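Local structure of rhodopsin (Todarodes pacificus, 2Z73) at residues V267-F270 with L271-S275; K248-A251 with G252-E256; S192-S195 with T196-S199. The protein detects light through bound 11-cis retinal, whose isomerisation switches on G-protein signalling to phospholipase C in dim-light squid vision. All coordinates share one frame; numbering follows the deposited sequence.

In the fold
From the N terminus the order is contact 3, contact 2, contact 1, in series: none nests in or crosses another. Each joins neighbours on one continuous piece of chain, so none closes a long loop. Contact 3 marks the extracellular entry from the loop after strand 186-188 into helix 195-224. Contacts 2 and 1 both lie on helix 246-286, contact 2 in its cytoplasmic part and contact 1 at mid-membrane beside the retinal, with centres 29 Å apart. Contacts 2 and 3, with centres 51 Å apart, fall on opposite sides of the chain's centre. Together they sample the receptor bundle from its extracellular rim to its cytoplasmic end.

Contact 1 of 3, residues V267-F270 with L271-S275; sequences VSQF and LLSWS. With RET (retinal), chain D.
Phe270 lays its ring against the pyrrole part of Trp274 one turn further along the helix, in an offset stack with centroids 4.1 Å apart and planes inclined at 26°. Trp274 CD1 sits 3.3 Å above the plane of the Phe270 ring, over its middle, while Phe270 CE2 lies 3.4 Å from Trp274 NE1. Different first torsions bring the rings together, since CG of Phe270 stands trans to its backbone N (chi1 -175°), whereas CG of Trp274 lies trans to its carbonyl carbon. The same indole face that receives Phe270 also carries the retinal methyl C18, offset toward the rim, and the six-membered part reaches the methyl C20 on the polyene, 3.6 Å from Trp274 CZ3. On another side of the helix, Val267 and Leu271 run side by side, CG1 to CD1 at 4.0 Å, and Leu271 also touches Phe209 and Ile213 of helix 195-224.

The polar evidence centres on Gln269 O, which is gripped twice by Ser273: its OG donates at 2.6 Å from one face of the carbonyl plane, and its N donates at 2.9 Å from the other. Ser275 likewise gives N and OG to Leu271 O, the hydroxyl from above the carbonyl plane.

Phe270 packs further on Ser122, Ile123 and Met126 of helix 104-138. A tryptophan at the retinal, backed by a phenylalanine one turn earlier and followed two residues later by proline, is consistent with the transmission switch of class A receptors, whose CWxP motif has Ser273 in the cysteine position here.

Contact 2 of 3, residues K248-A251 with G252-E256; sequences KAQA and GANAE. With BOG (octyl beta-D-glucopyranoside), chain C.
Ala251 O accepts from Ala255 N at 2.8 Å with an N-H...O angle of 173°, the straightest in a run of four i to i+4 backbone hydrogen bonds. Lys248, Ala249 and Gln250 supply the other three acceptors to Gly252, Ala253 and Asn254, the longest being Ala253 N to Ala249 O at 3.2 Å. This unbroken ladder shows regular alpha-helix through Gly252.

Side-chain contacts are slight, because small residues predominate. The methyl of Ala255 rests 3.5 Å from Ala251 O, and Ala253 CB lies equally far from Gln250 O. Gln250 and Asn254 provide the larger neighbours, their amide planes turned 61° apart; Asn254 CB approaches Ala251 O at 3.3 Å.

Charged groups reach beyond this stretch. Glu256, bent at chi2 (-65°), lies with OE1 3.5 Å from O5 of the octyl glucoside and forms salt bridges through OE1 to Lys146 and through OE2 to Arg133 of the DRY sequence of helix 104-138, the latter consistent with the ionic lock of rhodopsin-like receptors. Lys248 runs out extended to CE and turns at the last bond, where NZ donates to Ala350 O.

In the fold, this cytoplasmic part of helix 246-286 touches two others: Ala251 and Asn254 meet helix 345-351 at Asp346, while Glu256 meets Val136 and Ile137 of helix 104-138.

Contact 3 of 3, residues S192-S195 with T196-S199; sequences SRDS and TTRS
Asp194 crosses Thr197 at about a right angle and grips it with both carboxylate oxygens. OD2 takes the backbone N-H of Thr197 at 2.7 Å, nearly straight at 176° but from above the carboxylate plane; OD1 receives Thr197 OG1 on its syn side, also at 2.7 Å. The acid is folded forward because its CG sits between the backbone N and the carbonyl carbon (chi1 53°). Thr197 turns OG1 to this carboxylate and directs CG2 to Ser192 O, 3.4 Å away. An alanine for Thr197 would lose the hydroxyl at OD1, and the carboxylate, then held within this turn by OD2 alone, would probably be freer to rotate about CB-CG.

Arg198, bent at chi3 (-77°), sets one guanidinium face over Arg193 O and brings NH2 to 3.5 Å from Arg193 CD. Arg193 NE and Arg198 NH2 come within 4.3 Å, but carbonyls near the end of helix 246-286 serve both: Gln285 O for Arg198, Ala284 O and Gly287 O for Arg193. Arg198 N to Asp194 O, 2.9 Å, is the first i to i+4 bond; Asp194 OD2 on Thr197 N makes this an aspartate N-cap, starting helix 195-224 just before its membrane-spanning part, transmembrane helix 5.

Contact 1 of 3, residues V267-F270 with L271-S275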
ATOM      1  N   VAL A 267       2.336   1.707  -6.486  1.00 52.56           N
ATOM      2  CA  VAL A 267       2.090   3.070  -6.021  1.00 50.63           C
ATOM      3  C   VAL A 267       0.859   3.587  -6.777  1.00 50.28           C
ATOM      4  O   VAL A 267      -0.050   4.170  -6.190  1.00 51.66           O
ATOM      5  CB  VAL A 267       3.296   3.989  -6.293  1.00 50.16           C
ATOM      6  CG1 VAL A 267       2.889   5.451  -6.193  1.00 52.67           C
ATOM      7  CG2 VAL A 267       4.378   3.722  -5.282  1.00 50.35           C
ATOM      8  N   SER A 268       0.834   3.354  -8.081  1.00 48.56           N
ATOM      9  CA  SER A 268      -0.284   3.802  -8.902  1.00 48.30           C
ATOM     10  C   SER A 268      -1.552   3.162  -8.394  1.00 47.91           C
ATOM     11  O   SER A 268      -2.613   3.781  -8.383  1.00 49.74           O
ATOM     12  CB  SER A 268      -0.073   3.395 -10.359  1.00 48.41           C
ATOM     13  OG  SER A 268       1.279   3.597 -10.744  1.00 49.03           O
ATOM     14  N   GLN A 269      -1.430   1.908  -7.978  1.00 49.88           N
ATOM     15  CA  GLN A 269      -2.563   1.151  -7.466  1.00 50.91           C
ATOM     16  C   GLN A 269      -3.116   1.838  -6.215  1.00 51.36           C
ATOM     17  O   GLN A 269      -4.325   2.080  -6.091  1.00 49.33           O
ATOM     18  CB  GLN A 269      -2.115  -0.283  -7.157  1.00 49.23           C
ATOM     19  CG  GLN A 269      -3.143  -1.126  -6.448  1.00 51.36           C
ATOM     20  CD  GLN A 269      -3.066  -0.986  -4.946  1.00 51.39           C
ATOM     21  OE1 GLN A 269      -2.143  -1.488  -4.309  1.00 49.79           O
ATOM     22  NE2 GLN A 269      -4.034  -0.298  -4.371  1.00 55.34           N
ATOM     23  N   PHE A 270      -2.210   2.178  -5.304  1.00 50.67           N
ATOM     24  CA  PHE A 270      -2.576   2.839  -4.063  1.00 49.16           C
ATOM     25  C   PHE A 270      -3.321   4.136  -4.336  1.00 48.39           C
ATOM     26  O   PHE A 270      -4.431   4.341  -3.840  1.00 47.17           O
ATOM     27  CB  PHE A 270      -1.317   3.117  -3.241  1.00 51.91           C
ATOM     28  CG  PHE A 270      -1.597   3.686  -1.888  1.00 52.80           C
ATOM     29  CD1 PHE A 270      -1.857   5.048  -1.725  1.00 56.21           C
ATOM     30  CD2 PHE A 270      -1.668   2.854  -0.776  1.00 52.98           C
ATOM     31  CE1 PHE A 270      -2.188   5.570  -0.473  1.00 55.47           C
ATOM     32  CE2 PHE A 270      -1.996   3.364   0.475  1.00 55.42           C
ATOM     33  CZ  PHE A 270      -2.259   4.725   0.628  1.00 54.83           C
ATOM     34  N   LEU A 271      -2.697   5.014  -5.117  1.00 49.00           N
ATOM     35  CA  LEU A 271      -3.296   6.302  -5.463  1.00 49.75           C
ATOM     36  C   LEU A 271      -4.671   6.149  -6.115  1.00 49.53           C
ATOM     37  O   LEU A 271      -5.652   6.754  -5.666  1.00 49.72           O
ATOM     38  CB  LEU A 271      -2.365   7.076  -6.399  1.00 48.19           C
ATOM     39  CG  LEU A 271      -0.995   7.338  -5.774  1.00 50.04           C
ATOM     40  CD1 LEU A 271      -0.085   8.010  -6.777  1.00 49.36           C
ATOM     41  CD2 LEU A 271      -1.163   8.190  -4.522  1.00 49.27           C
ATOM     42  N   LEU A 272      -4.747   5.343  -7.169  1.00 49.02           N
ATOM     43  CA  LEU A 272      -6.013   5.116  -7.858  1.00 50.07           C
ATOM     44  C   LEU A 272      -7.060   4.572  -6.905  1.00 48.91           C
ATOM     45  O   LEU A 272      -8.248   4.819  -7.079  1.00 49.07           O
ATOM     46  CB  LEU A 272      -5.835   4.116  -9.006  1.00 53.45           C
ATOM     47  CG  LEU A 272      -5.109   4.610 -10.250  1.00 56.87           C
ATOM     48  CD1 LEU A 272      -4.847   3.434 -11.170  1.00 59.66           C
ATOM     49  CD2 LEU A 272      -5.946   5.672 -10.946  1.00 56.81           C
ATOM     50  N   SER A 273      -6.618   3.823  -5.901  1.00 48.63           N
ATOM     51  CA  SER A 273      -7.539   3.245  -4.926  1.00 45.83           C
ATOM     52  C   SER A 273      -8.008   4.228  -3.845  1.00 46.14           C
ATOM     53  O   SER A 273      -9.186   4.246  -3.494  1.00 45.82           O
ATOM     54  CB  SER A 273      -6.896   2.031  -4.247  1.00 44.12           C
ATOM     55  OG  SER A 273      -6.502   1.064  -5.192  1.00 42.28           O
ATOM     56  N   TRP A 274      -7.097   5.044  -3.321  1.00 46.57           N
ATOM     57  CA  TRP A 274      -7.465   5.983  -2.266  1.00 50.36           C
ATOM     58  C   TRP A 274      -7.930   7.375  -2.685  1.00 49.45           C
ATOM     59  O   TRP A 274      -8.811   7.948  -2.041  1.00 51.07           O
ATOM     60  CB  TRP A 274      -6.318   6.146  -1.256  1.00 53.73           C
ATOM     61  CG  TRP A 274      -6.082   4.950  -0.390  1.00 55.80           C
ATOM     62  CD1 TRP A 274      -5.275   3.885  -0.665  1.00 56.99           C
ATOM     63  CD2 TRP A 274      -6.675   4.682   0.889  1.00 56.54           C
ATOM     64  NE1 TRP A 274      -5.326   2.973   0.359  1.00 56.13           N
ATOM     65  CE2 TRP A 274      -6.176   3.436   1.326  1.00 56.31           C
ATOM     66  CE3 TRP A 274      -7.580   5.374   1.707  1.00 56.13           C
ATOM     67  CZ2 TRP A 274      -6.550   2.862   2.551  1.00 57.23           C
ATOM     68  CZ3 TRP A 274      -7.958   4.806   2.930  1.00 54.36           C
ATOM     69  CH2 TRP A 274      -7.442   3.564   3.337  1.00 55.88           C
ATOM     70  N   SER A 275      -7.349   7.926  -3.745  1.00 46.48           N
ATOM     71  CA  SER A 275      -7.715   9.272  -4.171  1.00 43.67           C
ATOM     72  C   SER A 275      -9.207   9.539  -4.292  1.00 43.55           C
ATOM     73  O   SER A 275      -9.668  10.615  -3.929  1.00 44.12           O
ATOM     74  CB  SER A 275      -7.006   9.618  -5.471  1.00 44.46           C
ATOM     75  OG  SER A 275      -5.600   9.597  -5.266  1.00 43.22           O
TER
HETATM   76  C1  RET D1000      -6.494  10.059   3.237  1.00 54.64           C
HETATM   77  C2  RET D1000      -6.000  10.275   1.777  1.00 56.03           C
HETATM   78  C3  RET D1000      -5.618   9.015   1.020  1.00 59.21           C
HETATM   79  C4  RET D1000      -4.640   8.123   1.804  1.00 58.46           C
HETATM   80  C5  RET D1000      -5.071   7.899   3.254  1.00 58.59           C
HETATM   81  C6  RET D1000      -5.909   8.757   3.921  1.00 57.36           C
HETATM   82  C7  RET D1000      -6.344   8.517   5.360  1.00 56.24           C
HETATM   83  C8  RET D1000      -7.236   7.512   5.768  1.00 54.05           C
HETATM   84  C9  RET D1000      -7.706   7.092   7.096  1.00 52.16           C
HETATM   85  C10 RET D1000      -8.552   6.055   7.047  1.00 49.84           C
HETATM   86  C11 RET D1000      -9.192   5.295   8.099  1.00 47.63           C
HETATM   87  C12 RET D1000     -10.053   4.240   7.969  1.00 49.35           C
HETATM   88  C13 RET D1000     -10.747   3.565   6.805  1.00 46.46           C
HETATM   89  C14 RET D1000     -11.498   2.442   7.016  1.00 41.26           C
HETATM   90  C15 RET D1000     -12.217   1.740   5.945  1.00 39.18           C
HETATM   91  C16 RET D1000      -6.155  11.298   4.066  1.00 52.61           C
HETATM   92  C17 RET D1000      -8.054  10.024   3.149  1.00 51.45           C
HETATM   93  C18 RET D1000      -4.448   6.635   3.785  1.00 58.95           C
HETATM   94  C19 RET D1000      -7.205   7.782   8.349  1.00 49.13           C
HETATM   95  C20 RET D1000     -10.562   4.210   5.413  1.00 45.59           C

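Contact 2 of 3, residues K248-A251 with G252-E256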
ATOM      1  N   LYS A 248      26.957  -8.424 -18.032  1.00 96.70           N
ATOM      2  CA  LYS A 248      26.612  -8.618 -16.629  1.00 94.70           C
ATOM      3  C   LYS A 248      25.975  -7.335 -16.108  1.00 93.12           C
ATOM      4  O   LYS A 248      24.788  -7.299 -15.777  1.00 92.15           O
ATOM      5  CB  LYS A 248      27.871  -8.943 -15.821  1.00 95.23           C
ATOM      6  CG  LYS A 248      27.682  -8.975 -14.303  1.00 95.69           C
ATOM      7  CD  LYS A 248      29.029  -9.124 -13.595  1.00 95.55           C
ATOM      8  CE  LYS A 248      28.909  -8.993 -12.080  1.00 95.45           C
ATOM      9  NZ  LYS A 248      28.233 -10.153 -11.443  1.00 94.94           N
ATOM     10  N   ALA A 249      26.774  -6.276 -16.054  1.00 91.56           N
ATOM     11  CA  ALA A 249      26.315  -4.980 -15.575  1.00 90.41           C
ATOM     12  C   ALA A 249      24.981  -4.584 -16.188  1.00 89.91           C
ATOM     13  O   ALA A 249      24.102  -4.075 -15.493  1.00 90.22           O
ATOM     14  CB  ALA A 249      27.358  -3.916 -15.872  1.00 89.81           C
ATOM     15  N   GLN A 250      24.823  -4.819 -17.485  1.00 89.99           N
ATOM     16  CA  GLN A 250      23.586  -4.457 -18.163  1.00 90.24           C
ATOM     17  C   GLN A 250      22.402  -5.229 -17.595  1.00 89.35           C
ATOM     18  O   GLN A 250      21.347  -4.649 -17.329  1.00 91.37           O
ATOM     19  CB  GLN A 250      23.698  -4.712 -19.667  1.00 90.95           C
ATOM     20  CG  GLN A 250      22.660  -3.969 -20.500  1.00 92.66           C
ATOM     21  CD  GLN A 250      22.912  -2.467 -20.560  1.00 93.80           C
ATOM     22  OE1 GLN A 250      23.011  -1.797 -19.527  1.00 93.59           O
ATOM     23  NE2 GLN A 250      23.015  -1.933 -21.773  1.00 93.81           N
ATOM     24  N   ALA A 251      22.570  -6.534 -17.404  1.00 86.93           N
ATOM     25  CA  ALA A 251      21.497  -7.365 -16.861  1.00 84.41           C
ATOM     26  C   ALA A 251      21.051  -6.820 -15.505  1.00 83.62           C
ATOM     27  O   ALA A 251      19.860  -6.724 -15.217  1.00 82.83           O
ATOM     28  CB  ALA A 251      21.971  -8.802 -16.709  1.00 82.61           C
ATOM     29  N   GLY A 252      22.025  -6.462 -14.679  1.00 83.04           N
ATOM     30  CA  GLY A 252      21.716  -5.937 -13.370  1.00 82.04           C
ATOM     31  C   GLY A 252      20.796  -4.741 -13.452  1.00 82.06           C
ATOM     32  O   GLY A 252      19.813  -4.662 -12.718  1.00 84.28           O
ATOM     33  N   ALA A 253      21.113  -3.809 -14.343  1.00 80.53           N
ATOM     34  CA  ALA A 253      20.302  -2.611 -14.510  1.00 78.69           C
ATOM     35  C   ALA A 253      18.885  -2.969 -14.954  1.00 78.20           C
ATOM     36  O   ALA A 253      17.919  -2.350 -14.514  1.00 78.27           O
ATOM     37  CB  ALA A 253      20.957  -1.682 -15.522  1.00 78.35           C
ATOM     38  N   ASN A 254      18.763  -3.965 -15.828  1.00 77.06           N
ATOM     39  CA  ASN A 254      17.455  -4.405 -16.303  1.00 76.24           C
ATOM     40  C   ASN A 254      16.662  -4.938 -15.118  1.00 75.41           C
ATOM     41  O   ASN A 254      15.511  -4.558 -14.892  1.00 74.94           O
ATOM     42  CB  ASN A 254      17.596  -5.525 -17.337  1.00 78.28           C
ATOM     43  CG  ASN A 254      18.007  -5.019 -18.704  1.00 78.70           C
ATOM     44  OD1 ASN A 254      19.118  -4.543 -18.896  1.00 79.59           O
ATOM     45  ND2 ASN A 254      17.095  -5.123 -19.670  1.00 79.88           N
ATOM     46  N   ALA A 255      17.302  -5.833 -14.372  1.00 73.55           N
ATOM     47  CA  ALA A 255      16.702  -6.452 -13.201  1.00 71.61           C
ATOM     48  C   ALA A 255      16.206  -5.390 -12.223  1.00 70.87           C
ATOM     49  O   ALA A 255      15.068  -5.445 -11.765  1.00 71.68           O
ATOM     50  CB  ALA A 255      17.714  -7.362 -12.526  1.00 71.23           C
ATOM     51  N   GLU A 256      17.059  -4.425 -11.908  1.00 70.08           N
ATOM     52  CA  GLU A 256      16.685  -3.359 -10.990  1.00 71.32           C
ATOM     53  C   GLU A 256      15.562  -2.509 -11.581  1.00 70.62           C
ATOM     54  O   GLU A 256      14.594  -2.166 -10.895  1.00 67.77           O
ATOM     55  CB  GLU A 256      17.898  -2.474 -10.695  1.00 72.64           C
ATOM     56  CG  GLU A 256      19.066  -3.221 -10.073  1.00 77.05           C
ATOM     57  CD  GLU A 256      18.748  -3.766  -8.691  1.00 79.23           C
ATOM     58  OE1 GLU A 256      19.547  -4.575  -8.181  1.00 80.03           O
ATOM     59  OE2 GLU A 256      17.708  -3.379  -8.114  1.00 80.11           O
TER
HETATM   60  C1  BOG C1005      17.762  -6.875  -5.407  1.00100.97           C
HETATM   61  O1  BOG C1005      16.923  -5.804  -5.485  1.00 93.99           O
HETATM   62  C2  BOG C1005      17.541  -7.501  -6.760  1.00103.78           C
HETATM   63  O2  BOG C1005      16.142  -7.927  -6.985  1.00105.33           O
HETATM   64  C3  BOG C1005      18.454  -8.639  -6.693  1.00105.97           C
HETATM   65  O3  BOG C1005      18.273  -9.213  -7.937  1.00105.83           O
HETATM   66  C4  BOG C1005      19.933  -8.133  -6.437  1.00106.64           C
HETATM   67  O4  BOG C1005      20.812  -9.212  -6.375  1.00107.27           O
HETATM   68  C5  BOG C1005      20.091  -7.517  -5.111  1.00106.27           C
HETATM   69  O5  BOG C1005      19.188  -6.421  -5.192  1.00103.92           O
HETATM   70  C6  BOG C1005      21.568  -6.995  -4.856  1.00107.22           C
HETATM   71  O6  BOG C1005      21.653  -6.385  -3.459  1.00106.49           O
HETATM   72  C1' BOG C1005      16.391  -5.817  -4.190  1.00 83.53           C
HETATM   73  C2' BOG C1005      15.778  -4.508  -4.134  1.00 77.28           C
HETATM   74  C3' BOG C1005      14.367  -4.846  -3.793  1.00 71.90           C
HETATM   75  C4' BOG C1005      13.672  -3.866  -4.553  1.00 67.89           C
HETATM   76  C5' BOG C1005      12.295  -3.905  -4.006  1.00 61.85           C
HETATM   77  C6' BOG C1005      11.536  -3.485  -5.142  1.00 59.91           C
HETATM   78  C7' BOG C1005      10.160  -3.595  -4.624  1.00 60.11           C
HETATM   79  C8' BOG C1005       9.426  -3.825  -5.827  1.00 54.52           C

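Contact 3 of 3, residues S192-S195 with T196-S199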
ATOM      1  N   SER A 192     -17.519  16.864  10.585  1.00 53.99           N
ATOM      2  CA  SER A 192     -17.371  17.948  11.551  1.00 55.79           C
ATOM      3  C   SER A 192     -16.349  18.956  11.041  1.00 57.99           C
ATOM      4  O   SER A 192     -15.273  18.575  10.586  1.00 58.24           O
ATOM      5  CB  SER A 192     -16.910  17.395  12.899  1.00 53.55           C
ATOM      6  OG  SER A 192     -17.937  16.629  13.501  1.00 55.36           O
ATOM      7  N   ARG A 193     -16.681  20.241  11.134  1.00 60.17           N
ATOM      8  CA  ARG A 193     -15.796  21.287  10.637  1.00 61.93           C
ATOM      9  C   ARG A 193     -15.153  22.211  11.663  1.00 63.88           C
ATOM     10  O   ARG A 193     -14.751  23.327  11.324  1.00 63.47           O
ATOM     11  CB  ARG A 193     -16.532  22.121   9.603  1.00 58.87           C
ATOM     12  CG  ARG A 193     -17.098  21.292   8.483  1.00 57.91           C
ATOM     13  CD  ARG A 193     -17.575  22.160   7.355  1.00 60.71           C
ATOM     14  NE  ARG A 193     -18.024  21.376   6.211  1.00 62.84           N
ATOM     15  CZ  ARG A 193     -18.430  21.912   5.069  1.00 60.67           C
ATOM     16  NH1 ARG A 193     -18.821  21.138   4.074  1.00 62.49           N
ATOM     17  NH2 ARG A 193     -18.436  23.227   4.926  1.00 61.16           N
ATOM     18  N   ASP A 194     -15.041  21.749  12.906  1.00 65.75           N
ATOM     19  CA  ASP A 194     -14.427  22.559  13.952  1.00 65.29           C
ATOM     20  C   ASP A 194     -12.938  22.667  13.715  1.00 64.83           C
ATOM     21  O   ASP A 194     -12.354  21.872  12.978  1.00 64.38           O
ATOM     22  CB  ASP A 194     -14.669  21.954  15.330  1.00 68.16           C
ATOM     23  CG  ASP A 194     -14.242  20.516  15.407  1.00 69.42           C
ATOM     24  OD1 ASP A 194     -15.066  19.638  15.075  1.00 70.02           O
ATOM     25  OD2 ASP A 194     -13.078  20.270  15.785  1.00 71.17           O
ATOM     26  N   SER A 195     -12.326  23.658  14.351  1.00 66.01           N
ATOM     27  CA  SER A 195     -10.897  23.888  14.209  1.00 67.85           C
ATOM     28  C   SER A 195     -10.112  22.602  14.419  1.00 67.84           C
ATOM     29  O   SER A 195      -9.316  22.205  13.572  1.00 69.78           O
ATOM     30  CB  SER A 195     -10.435  24.945  15.214  1.00 67.68           C
ATOM     31  OG  SER A 195      -9.023  25.060  15.202  1.00 73.05           O
ATOM     32  N   THR A 196     -10.350  21.956  15.553  1.00 67.01           N
ATOM     33  CA  THR A 196      -9.662  20.721  15.892  1.00 65.95           C
ATOM     34  C   THR A 196      -9.737  19.678  14.782  1.00 61.89           C
ATOM     35  O   THR A 196      -8.717  19.257  14.251  1.00 59.03           O
ATOM     36  CB  THR A 196     -10.250  20.097  17.178  1.00 68.36           C
ATOM     37  OG1 THR A 196     -10.241  21.071  18.227  1.00 67.87           O
ATOM     38  CG2 THR A 196      -9.423  18.878  17.607  1.00 70.45           C
ATOM     39  N   THR A 197     -10.954  19.267  14.443  1.00 59.63           N
ATOM     40  CA  THR A 197     -11.160  18.257  13.413  1.00 59.43           C
ATOM     41  C   THR A 197     -10.516  18.611  12.081  1.00 60.97           C
ATOM     42  O   THR A 197      -9.871  17.766  11.446  1.00 62.35           O
ATOM     43  CB  THR A 197     -12.653  18.004  13.152  1.00 58.34           C
ATOM     44  OG1 THR A 197     -13.322  17.701  14.388  1.00 52.20           O
ATOM     45  CG2 THR A 197     -12.817  16.838  12.185  1.00 56.23           C
ATOM     46  N   ARG A 198     -10.683  19.859  11.656  1.00 59.84           N
ATOM     47  CA  ARG A 198     -10.139  20.303  10.376  1.00 57.41           C
ATOM     48  C   ARG A 198      -8.626  20.298  10.311  1.00 55.12           C
ATOM     49  O   ARG A 198      -8.053  19.997   9.263  1.00 56.10           O
ATOM     50  CB  ARG A 198     -10.672  21.699  10.035  1.00 61.97           C
ATOM     51  CG  ARG A 198     -10.178  22.251   8.709  1.00 63.88           C
ATOM     52  CD  ARG A 198     -10.999  23.450   8.267  1.00 62.46           C
ATOM     53  NE  ARG A 198     -12.291  23.051   7.715  1.00 65.36           N
ATOM     54  CZ  ARG A 198     -13.209  23.905   7.269  1.00 66.45           C
ATOM     55  NH1 ARG A 198     -12.976  25.207   7.317  1.00 68.24           N
ATOM     56  NH2 ARG A 198     -14.353  23.456   6.766  1.00 64.37           N
ATOM     57  N   SER A 199      -7.968  20.631  11.416  1.00 56.04           N
ATOM     58  CA  SER A 199      -6.504  20.640  11.444  1.00 57.66           C
ATOM     59  C   SER A 199      -5.977  19.215  11.329  1.00 58.01           C
ATOM     60  O   SER A 199      -4.992  18.957  10.626  1.00 58.38           O
ATOM     61  CB  SER A 199      -5.983  21.288  12.737  1.00 59.06           C
ATOM     62  OG  SER A 199      -6.563  20.711  13.892  1.00 61.14           O
TER